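Local atomic coordinates of 3-hydroxyisobutyrate dehydrogenase family protein (Geobacter sulfurreducens, PDB entry 3PDU), a protein that binds NADP+ and probably reduces succinic semialdehyde to gamma-hydroxybutyrate, as a member of the beta-hydroxyacid dehydrogenase family. Residues M16-N19 and L20-G24; T145-G148 and P149-A153; N175-M178 and G179-T183; V205-G209 and A210-P214. All coordinates share one frame; numbering follows the deposited sequence.

How the contacts relate
Four short runs of chain, in each of which residues a turn or so apart along the chain meet, illustrate how one local principle is adapted to its surroundings. Contacts 1 and 2 belong to the nucleotide-binding domain and touch each other, Leu20 and Ala23 of the first packing on Ala150 and Ala153 of the second; both are partly buried, with polar, charged or small residues toward solvent. Contact 3, about 30 Å centre to centre from either, is the buried one, a methionine-rich turn of helix 166-194. Contact 4, where two waters add bridges to a single direct backbone bond between its segments, meets contact 3 through Met181 and Asn213, and both lie against the second subunit.

Contact 1 of 4, residues M16-N19 and L20-G24; sequences MAAN and LVRAG
Arg22 N donates to Ala18 O at 2.9 Å with an N-H...O angle of 164°, and Val21 N bonds to Ala17 O just as straight. These are the regular i to i+4 bonds of an alpha helix; Leu20 N to Met16 O and Ala23 N to Asn19 O continue the series. On the outer surface the Arg22 side chain turns back over the preceding turn. Its CG lies beside the backbone N (chi1 -67°) and the chain is extended as far as NE, which carries the guanidinium back to Ala18 and Asn19. Ala18 CB sits over one face of that group, 3.7 Å from Arg22 NH2, while Asn19 OD1 lies at its edge, 3.3 Å from Arg22 NH1. The amide and guanidinium planes are 66° apart, so the two groups do not stack. Asn19 ND2 is weakly bonded to Glu129 O. Leu20 and Met16 face inward instead, both touching Phe6 of strand 4-7, and Ala17 and Ala18 pack on Leu40. The helix ends at Gly24, whose positive phi and whose N bonded to Val21 O at 2.9 Å, and weakly to Leu20 O, make a Schellman motif. Strand 4-7, helix 13-23 and strand 27-30 together form a beta-alpha-beta unit, the building block of the Rossmann-type dinucleotide-binding fold.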
loop_
_atom_site.group_PDB
_atom_site.type_symbol
_atom_site.label_atom_id
_atom_site.label_comp_id
_atom_site.label_asym_id
_atom_site.label_seq_id
_atom_site.Cartn_x
_atom_site.Cartn_y
_atom_site.Cartn_z
ATOM N N MET A 16 7.185 -29.416 -21.095
ATOM C CA MET A 16 8.431 -29.920 -20.522
ATOM C C MET A 16 8.516 -31.429 -20.694
ATOM O O MET A 16 9.537 -31.951 -21.152
ATOM C CB MET A 16 8.561 -29.544 -19.034
ATOM C CG MET A 16 8.784 -28.050 -18.814
ATOM S SD MET A 16 8.476 -27.582 -17.106
ATOM C CE MET A 16 9.878 -28.284 -16.221
ATOM N N ALA A 17 7.440 -32.132 -20.345
ATOM C CA ALA A 17 7.418 -33.579 -20.535
ATOM C C ALA A 17 7.610 -33.929 -22.016
ATOM O O ALA A 17 8.341 -34.865 -22.349
ATOM C CB ALA A 17 6.115 -34.184 -19.988
ATOM N N ALA A 18 6.977 -33.160 -22.896
ATOM C CA ALA A 18 7.075 -33.397 -24.338
ATOM C C ALA A 18 8.511 -33.218 -24.840
ATOM O O ALA A 18 8.969 -33.955 -25.717
ATOM C CB ALA A 18 6.127 -32.473 -25.099
ATOM N N ASN A 19 9.213 -32.225 -24.296
ATOM C CA ASN A 19 10.619 -32.036 -24.632
ATOM C C ASN A 19 11.488 -33.254 -24.292
ATOM O O ASN A 19 12.401 -33.593 -25.039
ATOM C CB ASN A 19 11.172 -30.781 -23.957
ATOM C CG ASN A 19 10.799 -29.525 -24.699
ATOM O OD1 ASN A 19 10.413 -29.586 -25.865
ATOM N ND2 ASN A 19 10.917 -28.374 -24.041
ATOM N N LEU A 20 11.208 -33.906 -23.166
ATOM C CA LEU A 20 11.972 -35.090 -22.783
ATOM C C LEU A 20 11.688 -36.237 -23.746
ATOM O O LEU A 20 12.599 -36.941 -24.177
ATOM C CB LEU A 20 11.639 -35.512 -21.350
ATOM C CG LEU A 20 12.003 -34.502 -20.251
ATOM C CD1 LEU A 20 11.637 -35.036 -18.868
ATOM C CD2 LEU A 20 13.491 -34.166 -20.308
ATOM N N VAL A 21 10.420 -36.429 -24.090
ATOM C CA VAL A 21 10.069 -37.470 -25.061
ATOM C C VAL A 21 10.740 -37.210 -26.398
ATOM O O VAL A 21 11.350 -38.109 -26.983
ATOM C CB VAL A 21 8.542 -37.596 -25.253
ATOM C CG1 VAL A 21 8.227 -38.618 -26.364
ATOM C CG2 VAL A 21 7.888 -38.003 -23.939
ATOM N N ARG A 22 10.664 -35.972 -26.874
ATOM C CA ARG A 22 11.251 -35.650 -28.174
ATOM C C ARG A 22 12.779 -35.747 -28.176
ATOM O O ARG A 22 13.379 -36.036 -29.215
ATOM C CB ARG A 22 10.805 -34.268 -28.663
ATOM C CG ARG A 22 9.325 -34.180 -28.996
ATOM C CD ARG A 22 9.023 -32.920 -29.788
ATOM N NE ARG A 22 7.664 -32.447 -29.556
ATOM C CZ ARG A 22 7.345 -31.488 -28.693
ATOM N NH1 ARG A 22 8.296 -30.891 -27.977
ATOM N NH2 ARG A 22 6.074 -31.124 -28.552
ATOM N N ALA A 23 13.400 -35.515 -27.021
ATOM C CA ALA A 23 14.850 -35.663 -26.895
ATOM C C ALA A 23 15.258 -37.139 -26.913
ATOM O O ALA A 23 16.430 -37.468 -27.082
ATOM C CB ALA A 23 15.348 -34.987 -25.625
ATOM N N GLY A 24 14.284 -38.029 -26.746
ATOM C CA GLY A 24 14.545 -39.454 -26.852
ATOM C C GLY A 24 14.628 -40.233 -25.551
ATOM O O GLY A 24 15.032 -41.409 -25.555
#

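Contact 2 of 4, residues T145-G148 and P149-A153; sequences TDAG and PAFAA
With chi1 at -79°, Phe151 sets CG beside its own backbone N, and the ring swings back along the chain until Ala147 CB stands over one face. The methyl lies 4.2 Å from the centroid of the Phe151 ring and 13° off its normal, a CH-pi contact shifted a little toward the rim, where Phe151 CE2 is the nearest ring atom. The same pair is joined through the backbone: Phe151 N donates to Ala147 O at 2.8 Å. One residue on, Ala152 N meets Gly148 O at 3.0 Å. Pro149 has no N-H to give, and it stands in the first turn of helix 148-154, where its nitrogen is not called on for a helical bond. Before the break, Gly148 N still bonds to Thr145 O, closing helix 141-146, and Asp146 OD2 forms a salt bridge with Arg115. Phe151 and Ala147 both rest on Ile92 of strand 90-93, so the inner face of the junction is apolar. Chemically, then, main-chain bonds start the second helix right after the first ends, while the ring-methyl pair gives the junction an apolar side toward the sheet.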
loop_
_atom_site.group_PDB
_atom_site.type_symbol
_atom_site.label_atom_id
_atom_site.label_comp_id
_atom_site.label_asym_id
_atom_site.label_seq_id
_atom_site.Cartn_x
_atom_site.Cartn_y
_atom_site.Cartn_z
ATOM N N THR A 145 23.777 -33.703 -11.205
ATOM C CA THR A 145 24.673 -34.189 -12.247
ATOM C C THR A 145 23.978 -35.217 -13.149
ATOM O O THR A 145 24.029 -35.103 -14.378
ATOM C CB THR A 145 25.959 -34.796 -11.632
ATOM O OG1 THR A 145 26.699 -33.755 -10.985
ATOM C CG2 THR A 145 26.832 -35.419 -12.713
ATOM N N ASP A 146 23.332 -36.206 -12.531
ATOM C CA ASP A 146 22.629 -37.276 -13.252
ATOM C C ASP A 146 21.543 -36.758 -14.189
ATOM O O ASP A 146 21.251 -37.375 -15.222
ATOM C CB ASP A 146 21.995 -38.271 -12.261
ATOM C CG ASP A 146 23.021 -39.197 -11.614
ATOM O OD1 ASP A 146 24.182 -39.229 -12.079
ATOM O OD2 ASP A 146 22.661 -39.903 -10.645
ATOM N N ALA A 147 20.922 -35.641 -13.823
ATOM C CA ALA A 147 19.811 -35.104 -14.613
ATOM C C ALA A 147 20.289 -34.158 -15.721
ATOM O O ALA A 147 19.475 -33.573 -16.439
ATOM C CB ALA A 147 18.811 -34.382 -13.697
ATOM N N GLY A 148 21.602 -34.008 -15.862
ATOM C CA GLY A 148 22.158 -33.075 -16.832
ATOM C C GLY A 148 21.568 -33.183 -18.229
ATOM O O GLY A 148 21.166 -32.176 -18.824
ATOM N N PRO A 149 21.536 -34.402 -18.782
ATOM C CA PRO A 149 20.988 -34.521 -20.140
ATOM C C PRO A 149 19.516 -34.100 -20.220
ATOM O O PRO A 149 19.086 -33.475 -21.200
ATOM C CB PRO A 149 21.181 -36.014 -20.463
ATOM C CG PRO A 149 22.408 -36.403 -19.674
ATOM C CD PRO A 149 22.268 -35.615 -18.368
ATOM N N ALA A 150 18.740 -34.415 -19.192
ATOM C CA ALA A 150 17.351 -33.976 -19.176
ATOM C C ALA A 150 17.233 -32.445 -19.028
ATOM O O ALA A 150 16.411 -31.809 -19.700
ATOM C CB ALA A 150 16.556 -34.723 -18.079
ATOM N N PHE A 151 18.054 -31.848 -18.167
ATOM C CA PHE A 151 18.030 -30.400 -17.983
ATOM C C PHE A 151 18.404 -29.679 -19.286
ATOM O O PHE A 151 17.912 -28.583 -19.559
ATOM C CB PHE A 151 18.967 -29.965 -16.842
ATOM C CG PHE A 151 18.395 -30.180 -15.451
ATOM C CD1 PHE A 151 17.038 -30.359 -15.256
ATOM C CD2 PHE A 151 19.221 -30.162 -14.341
ATOM C CE1 PHE A 151 16.513 -30.538 -13.966
ATOM C CE2 PHE A 151 18.703 -30.341 -13.050
ATOM C CZ PHE A 151 17.350 -30.523 -12.867
ATOM N N ALA A 152 19.267 -30.294 -20.091
ATOM C CA ALA A 152 19.630 -29.707 -21.380
ATOM C C ALA A 152 18.458 -29.697 -22.375
ATOM O O ALA A 152 18.377 -28.833 -23.243
ATOM C CB ALA A 152 20.848 -30.414 -21.977
ATOM N N ALA A 153 17.550 -30.661 -22.246
ATOM C CA ALA A 153 16.336 -30.678 -23.061
ATOM C C ALA A 153 15.312 -29.661 -22.556
ATOM O O ALA A 153 14.424 -29.229 -23.299
ATOM C CB ALA A 153 15.721 -32.077 -23.066
#

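Contact 3 of 4, residues N175-M178 and G179-T183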
loop_
_atom_site.group_PDB
_atom_site.type_symbol
_atom_site.label_atom_id
_atom_site.label_comp_id
_atom_site.label_asym_id
_atom_site.label_seq_id
_atom_site.Cartn_x
_atom_site.Cartn_y
_atom_site.Cartn_z
ATOM N N ASN A 175 10.396 -13.808 -8.874
ATOM C CA ASN A 175 8.993 -13.561 -9.225
ATOM C C ASN A 175 8.327 -12.413 -8.477
ATOM O O ASN A 175 7.359 -11.835 -8.971
ATOM C CB ASN A 175 8.141 -14.831 -9.136
ATOM C CG ASN A 175 8.106 -15.574 -10.454
ATOM O OD1 ASN A 175 9.033 -15.455 -11.256
ATOM N ND2 ASN A 175 7.042 -16.327 -10.695
ATOM N N MET A 176 8.836 -12.095 -7.290
ATOM C CA MET A 176 8.328 -10.943 -6.554
ATOM C C MET A 176 8.643 -9.683 -7.343
ATOM O O MET A 176 7.809 -8.785 -7.462
ATOM C CB MET A 176 8.976 -10.840 -5.173
ATOM C CG MET A 176 8.544 -9.600 -4.412
ATOM S SD MET A 176 9.237 -9.531 -2.742
ATOM C CE MET A 176 10.946 -9.148 -3.121
ATOM N N ILE A 177 9.862 -9.610 -7.874
ATOM C CA ILE A 177 10.215 -8.519 -8.778
ATOM C C ILE A 177 9.274 -8.520 -9.994
ATOM O O ILE A 177 8.725 -7.485 -10.361
ATOM C CB ILE A 177 11.698 -8.597 -9.219
ATOM C CG1 ILE A 177 12.613 -8.462 -7.994
ATOM C CG2 ILE A 177 12.012 -7.489 -10.215
ATOM C CD1 ILE A 177 14.100 -8.635 -8.289
ATOM N N MET A 178 9.064 -9.682 -10.603
ATOM C CA MET A 178 8.209 -9.743 -11.801
ATOM C C MET A 178 6.771 -9.264 -11.541
ATOM O O MET A 178 6.171 -8.573 -12.376
ATOM C CB MET A 178 8.198 -11.163 -12.370
ATOM C CG MET A 178 7.546 -11.291 -13.734
ATOM S SD MET A 178 7.664 -13.003 -14.324
ATOM C CE MET A 178 6.447 -13.788 -13.275
ATOM N N GLY A 179 6.213 -9.631 -10.392
ATOM C CA GLY A 179 4.847 -9.235 -10.071
ATOM C C GLY A 179 4.724 -7.731 -9.925
ATOM O O GLY A 179 3.773 -7.124 -10.411
ATOM N N GLN A 180 5.696 -7.122 -9.251
ATOM C CA GLN A 180 5.698 -5.674 -9.098
ATOM C C GLN A 180 5.940 -4.966 -10.434
ATOM O O GLN A 180 5.386 -3.888 -10.683
ATOM C CB GLN A 180 6.719 -5.246 -8.049
ATOM C CG GLN A 180 6.369 -5.742 -6.636
ATOM C CD GLN A 180 7.273 -5.147 -5.567
ATOM O OE1 GLN A 180 8.004 -5.863 -4.884
ATOM N NE2 GLN A 180 7.222 -3.840 -5.421
ATOM N N MET A 181 6.763 -5.555 -11.304
ATOM C CA MET A 181 6.946 -4.977 -12.643
ATOM C C MET A 181 5.661 -4.975 -13.447
ATOM O O MET A 181 5.397 -4.036 -14.218
ATOM C CB MET A 181 8.033 -5.704 -13.435
ATOM C CG MET A 181 9.446 -5.320 -13.007
ATOM S SD MET A 181 10.671 -6.230 -13.963
ATOM C CE MET A 181 10.457 -5.546 -15.609
ATOM N N MET A 182 4.863 -6.029 -13.289
ATOM C CA MET A 182 3.617 -6.132 -14.053
ATOM C C MET A 182 2.599 -5.104 -13.560
ATOM O O MET A 182 1.909 -4.469 -14.370
ATOM C CB MET A 182 3.028 -7.543 -13.988
ATOM C CG MET A 182 1.774 -7.725 -14.867
ATOM S SD MET A 182 2.176 -7.654 -16.626
ATOM C CE MET A 182 1.143 -6.276 -17.122
ATOM N N THR A 183 2.498 -4.922 -12.241
ATOM C CA THR A 183 1.576 -3.903 -11.738
ATOM C C THR A 183 2.079 -2.495 -12.082
ATOM O O THR A 183 1.287 -1.597 -12.334
ATOM C CB THR A 183 1.270 -4.017 -10.215
ATOM O OG1 THR A 183 2.488 -3.943 -9.451
ATOM C CG2 THR A 183 0.513 -5.303 -9.903
#
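Met176 and Gln180 lie side by side and point the same way, one helical turn apart. Met176 runs straight out from its backbone, CG anti to N (chi1 176°), before bending at chi3, whereas Gln180 starts from beside its own N and brings its CG within 3.5 Å of Met176 O. The aliphatic part of the glutamine thus lies against the carbonyl that also accepts Gln180 N, at 3.2 Å and 166°. A second pair, Ile177 and Met181, meets differently: the two side chains cross, and the branch methyl Ile177 CG2 lies 4.2 Å from Met181 SD. Met181 CG folds back to 3.5 Å from Ile177 O, the acceptor of Met181 N at 2.9 Å. Along the backbone, Gly179 N bonds to Asn175 O and Met182 N to Met178 O, completing an unbroken helical run. An alanine in place of Gln180 would take away the chain lying beside Met176 and is likely to open a gap facing Ala258 of the same chain and Glu187 of the second subunit. The Asn175 side chain, about 6 Å from the bound NADP, is hydrogen-bonded to Asp240 and Lys171. Around helix 166-194, Met176 and Gln180 touch Ala258 of helix 256-270, Met178 and Met182 touch Met215 of helix 214-225, and Ile177 packs on Ala184 of the second subunit.

Contact 4 of 4, residues V205-G209 and A210-P214; sequences VLDAG and AMANP
A type I beta turn from Gly209 to Ala212 follows helix 199-208, and its closing bond runs from Ala212 N to Gly209 O at 3.2 Å. That donor stands above the carbonyl plane of Gly209, 52° out of it. Water does much of the remaining bridging. One molecule donates a hydrogen bond to Leu206 O (2.8 Å) and accepts one from Met211 N, linking the helix end to the turn; a second donates to Asp207 OD1 (2.7 Å) and to Asn213 O. The apolar contact is Leu206 CD2 against Met211 CE at 3.7 Å, the two side chains crossing at an angle, with Met211 bent at chi3 (-82°) to bring its methyl there. Ala212 points its CB at the helix end, 3.3 Å from Asp207 O. Beyond the turn, Asn213 ND2 bonds to Met211 O at 2.8 Å, while its OD1 accepts from Phe216 N. Facing the second subunit, Met211 packs on its Met178 and Ala208 O accepts from its Lys156. Asn213 OD1 thus makes the classic N-cap of helix 214-225, and ND2 ties the same residue back to the turn.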
loop_
_atom_site.group_PDB
_atom_site.type_symbol
_atom_site.label_atom_id
_atom_site.label_comp_id
_atom_site.label_asym_id
_atom_site.label_seq_id
_atom_site.Cartn_x
_atom_site.Cartn_y
_atom_site.Cartn_z
ATOM N N VAL A 205 8.364 4.268 -26.293
ATOM C CA VAL A 205 9.251 5.064 -25.445
ATOM C C VAL A 205 9.958 4.186 -24.406
ATOM O O VAL A 205 11.168 4.317 -24.188
ATOM C CB VAL A 205 8.503 6.230 -24.771
ATOM C CG1 VAL A 205 9.370 6.894 -23.705
ATOM C CG2 VAL A 205 8.072 7.243 -25.834
ATOM N N LEU A 206 9.217 3.274 -23.781
ATOM C CA LEU A 206 9.826 2.343 -22.831
ATOM C C LEU A 206 10.878 1.459 -23.498
ATOM O O LEU A 206 11.932 1.186 -22.915
ATOM C CB LEU A 206 8.760 1.465 -22.173
ATOM C CG LEU A 206 7.812 2.192 -21.222
ATOM C CD1 LEU A 206 6.644 1.286 -20.822
ATOM C CD2 LEU A 206 8.586 2.674 -20.010
ATOM N N ASP A 207 10.602 1.014 -24.721
ATOM C CA ASP A 207 11.517 0.100 -25.408
ATOM C C ASP A 207 12.792 0.786 -25.914
ATOM O O ASP A 207 13.734 0.117 -26.309
ATOM C CB ASP A 207 10.821 -0.622 -26.567
ATOM C CG ASP A 207 11.524 -1.922 -26.942
ATOM O OD1 ASP A 207 11.764 -2.759 -26.037
ATOM O OD2 ASP A 207 11.851 -2.099 -28.133
ATOM N N ALA A 208 12.820 2.114 -25.900
ATOM C CA ALA A 208 13.981 2.855 -26.394
ATOM C C ALA A 208 14.908 3.307 -25.266
ATOM O O ALA A 208 15.990 3.836 -25.519
ATOM C CB ALA A 208 13.530 4.064 -27.224
ATOM N N GLY A 209 14.481 3.101 -24.024
ATOM C CA GLY A 209 15.213 3.612 -22.877
ATOM C C GLY A 209 15.753 2.528 -21.961
ATOM O O GLY A 209 15.775 1.348 -22.321
ATOM N N ALA A 210 16.172 2.927 -20.764
ATOM C CA ALA A 210 16.902 2.029 -19.873
ATOM C C ALA A 210 16.049 0.920 -19.253
ATOM O O ALA A 210 16.593 -0.038 -18.710
ATOM C CB ALA A 210 17.607 2.826 -18.776
ATOM N N MET A 211 14.727 1.054 -19.315
ATOM C CA MET A 211 13.829 0.027 -18.762
ATOM C C MET A 211 13.447 -1.048 -19.781
ATOM O O MET A 211 12.780 -2.025 -19.438
ATOM C CB MET A 211 12.548 0.664 -18.205
ATOM C CG MET A 211 12.744 1.508 -16.946
ATOM S SD MET A 211 11.190 2.310 -16.514
ATOM C CE MET A 211 11.224 3.717 -17.622
ATOM N N ALA A 212 13.867 -0.875 -21.030
ATOM C CA ALA A 212 13.449 -1.782 -22.094
ATOM C C ALA A 212 13.701 -3.256 -21.742
ATOM O O ALA A 212 14.820 -3.640 -21.410
ATOM C CB ALA A 212 14.136 -1.414 -23.399
ATOM N N ASN A 213 12.655 -4.071 -21.813
ATOM C CA ASN A 213 12.773 -5.513 -21.581
ATOM C C ASN A 213 11.722 -6.298 -22.353
ATOM O O ASN A 213 10.674 -5.757 -22.726
ATOM C CB ASN A 213 12.664 -5.829 -20.086
ATOM C CG ASN A 213 11.315 -5.477 -19.517
ATOM O OD1 ASN A 213 10.383 -6.278 -19.566
ATOM N ND2 ASN A 213 11.199 -4.274 -18.966
ATOM N N PRO A 214 11.993 -7.586 -22.598
ATOM C CA PRO A 214 11.057 -8.406 -23.377
ATOM C C PRO A 214 9.669 -8.561 -22.744
ATOM O O PRO A 214 8.673 -8.629 -23.464
ATOM C CB PRO A 214 11.767 -9.765 -23.453
ATOM C CG PRO A 214 13.222 -9.434 -23.353
ATOM C CD PRO A 214 13.289 -8.258 -22.398
HETATM O O HOH W 1 12.858 2.739 -20.817
HETATM O O HOH W 2 10.453 -3.041 -23.647
#